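Local coordinates for protein tRNA (guanine(9)-N1)-methyltransferase (Schizosaccharomyces pombe, PDB 4JWH) that catalyses the transfer of a methyl group from S-adenosyl-L-methionine to N1 of guanine 9 in cytoplasmic tRNA, at residues A[259-264]-A[268-273]. Sequence-based numbering, arbitrary orientation.
Sequences EILSLW and RDWEKA
Trp-264 lies sandwiched between Trp-270 and Arg-268 where a tight turn joins helix 254-267 to helix 270-277, in the SPOUT-type methyltransferase domain. On the packed side the two indoles form an offset stack, the five-membered ring of Trp-264 and the six-membered ring of Trp-270 having centroids 4.0 Å apart and planes moderately tilted. With its CG anti to the backbone N (chi1 -171°), Trp-264 swings its ring across the turn, and CD1 sits over the centre of the Trp-270 ring. Ile-260 CG2 meets the edge of that ring, 4.0 Å from Trp-270 CZ3, while Ala-273 CB nestles against Leu-263 CB. Were Trp-270 an alanine, one face of Trp-264 would probably lose its stacking partner and the Thr-201 carbonyl its indole N-H. The solvent side is looser: over the opposite face of Trp-264 lies the exposed Arg-268, whose CA makes a CH-pi contact with the five-membered ring. Arg-268 N donates to Trp-264 O at 2.6 Å. The guanidinium, tilted 49° from the indole, places CZ 3.6 Å from Trp-264 CH2 and forms a salt bridge with Glu-202. Here a water bridges side chain and backbone, accepting from Trp-264 NE1 at 2.8 Å and donating to Arg-268 O.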
# COMPACT_ATOMS: atom_id res chain seq x y z
N GLU A 259 -5.78 1.82 3.29
CA GLU A 259 -7.16 2.10 3.68
C GLU A 259 -7.68 3.38 3.04
O GLU A 259 -8.85 3.47 2.60
CB GLU A 259 -7.26 2.17 5.21
CG GLU A 259 -7.06 0.82 5.93
CD GLU A 259 -6.74 1.03 7.42
OE1 GLU A 259 -6.39 0.05 8.09
OE2 GLU A 259 -6.79 2.20 7.90
N ILE A 260 -6.83 4.41 2.99
CA ILE A 260 -7.23 5.67 2.36
C ILE A 260 -7.51 5.47 0.86
O ILE A 260 -8.52 5.95 0.35
CB ILE A 260 -6.20 6.78 2.63
CG1 ILE A 260 -6.31 7.28 4.09
CG2 ILE A 260 -6.29 7.93 1.57
CD1 ILE A 260 -4.99 7.95 4.49
N LEU A 261 -6.61 4.78 0.16
CA LEU A 261 -6.80 4.50 -1.28
C LEU A 261 -8.11 3.77 -1.51
O LEU A 261 -8.89 4.15 -2.38
CB LEU A 261 -5.65 3.67 -1.84
CG LEU A 261 -4.25 4.29 -1.68
CD1 LEU A 261 -3.21 3.28 -2.21
CD2 LEU A 261 -4.19 5.61 -2.48
N SER A 262 -8.36 2.75 -0.71
CA SER A 262 -9.52 1.90 -0.85
C SER A 262 -10.80 2.70 -0.61
O SER A 262 -11.80 2.56 -1.35
CB SER A 262 -9.38 0.72 0.13
OG SER A 262 -10.46 -0.20 0.01
N LEU A 263 -10.76 3.58 0.38
CA LEU A 263 -11.91 4.43 0.66
C LEU A 263 -12.15 5.49 -0.42
O LEU A 263 -13.29 5.89 -0.69
CB LEU A 263 -11.82 5.05 2.05
CG LEU A 263 -12.11 4.01 3.17
CD1 LEU A 263 -11.88 4.60 4.58
CD2 LEU A 263 -13.48 3.43 3.08
N TRP A 264 -11.08 5.93 -1.06
CA TRP A 264 -11.25 6.84 -2.17
C TRP A 264 -12.01 6.14 -3.30
O TRP A 264 -12.89 6.74 -3.91
CB TRP A 264 -9.92 7.40 -2.69
CG TRP A 264 -10.21 8.51 -3.70
CD1 TRP A 264 -10.41 9.82 -3.42
CD2 TRP A 264 -10.35 8.37 -5.12
NE1 TRP A 264 -10.68 10.52 -4.59
CE2 TRP A 264 -10.64 9.65 -5.65
CE3 TRP A 264 -10.26 7.28 -6.00
CZ2 TRP A 264 -10.85 9.88 -7.02
CZ3 TRP A 264 -10.47 7.49 -7.36
CH2 TRP A 264 -10.76 8.79 -7.86
N ARG A 268 -14.77 8.46 -3.66
CA ARG A 268 -14.19 9.42 -4.62
C ARG A 268 -14.03 10.86 -4.10
O ARG A 268 -14.13 11.85 -4.86
CB ARG A 268 -14.87 9.32 -5.99
CG ARG A 268 -14.63 7.96 -6.66
CD ARG A 268 -15.34 7.86 -7.99
NE ARG A 268 -14.65 8.60 -9.03
CZ ARG A 268 -13.71 8.08 -9.83
NH1 ARG A 268 -13.35 6.80 -9.71
NH2 ARG A 268 -13.12 8.85 -10.75
N ASP A 269 -13.70 10.94 -2.81
CA ASP A 269 -13.67 12.16 -2.01
C ASP A 269 -12.50 11.94 -1.05
O ASP A 269 -12.53 11.03 -0.20
CB ASP A 269 -15.04 12.24 -1.29
CG ASP A 269 -15.16 13.40 -0.30
OD1 ASP A 269 -16.31 13.70 0.10
OD2 ASP A 269 -14.14 14.02 0.09
N TRP A 270 -11.43 12.72 -1.19
CA TRP A 270 -10.28 12.47 -0.31
C TRP A 270 -10.60 12.87 1.11
O TRP A 270 -10.12 12.23 2.03
CB TRP A 270 -8.97 13.16 -0.77
CG TRP A 270 -8.49 12.68 -2.08
CD1 TRP A 270 -8.65 13.30 -3.29
CD2 TRP A 270 -7.71 11.50 -2.32
NE1 TRP A 270 -8.06 12.55 -4.28
CE2 TRP A 270 -7.47 11.45 -3.71
CE3 TRP A 270 -7.23 10.47 -1.50
CZ2 TRP A 270 -6.76 10.40 -4.31
CZ3 TRP A 270 -6.52 9.42 -2.09
CH2 TRP A 270 -6.30 9.40 -3.49
N GLU A 271 -11.41 13.91 1.28
CA GLU A 271 -11.68 14.43 2.64
C GLU A 271 -12.38 13.37 3.49
O GLU A 271 -12.03 13.20 4.65
CB GLU A 271 -12.42 15.78 2.59
CG GLU A 271 -11.58 16.80 1.78
CD GLU A 271 -12.16 18.21 1.71
OE1 GLU A 271 -13.28 18.39 1.18
OE2 GLU A 271 -11.46 19.14 2.17
N LYS A 272 -13.32 12.65 2.90
CA LYS A 272 -14.03 11.61 3.63
C LYS A 272 -13.10 10.48 4.03
O LYS A 272 -13.21 9.95 5.13
CB LYS A 272 -15.20 11.06 2.83
CG LYS A 272 -16.23 10.43 3.74
CD LYS A 272 -17.51 10.14 3.02
CE LYS A 272 -18.44 9.36 3.95
NZ LYS A 272 -19.72 9.04 3.26
N ALA A 273 -12.21 10.09 3.11
CA ALA A 273 -11.28 8.99 3.34
C ALA A 273 -10.34 9.36 4.49
O ALA A 273 -10.14 8.57 5.43
CB ALA A 273 -10.51 8.71 2.06
O HOH W 1 -11.35 13.19 -4.69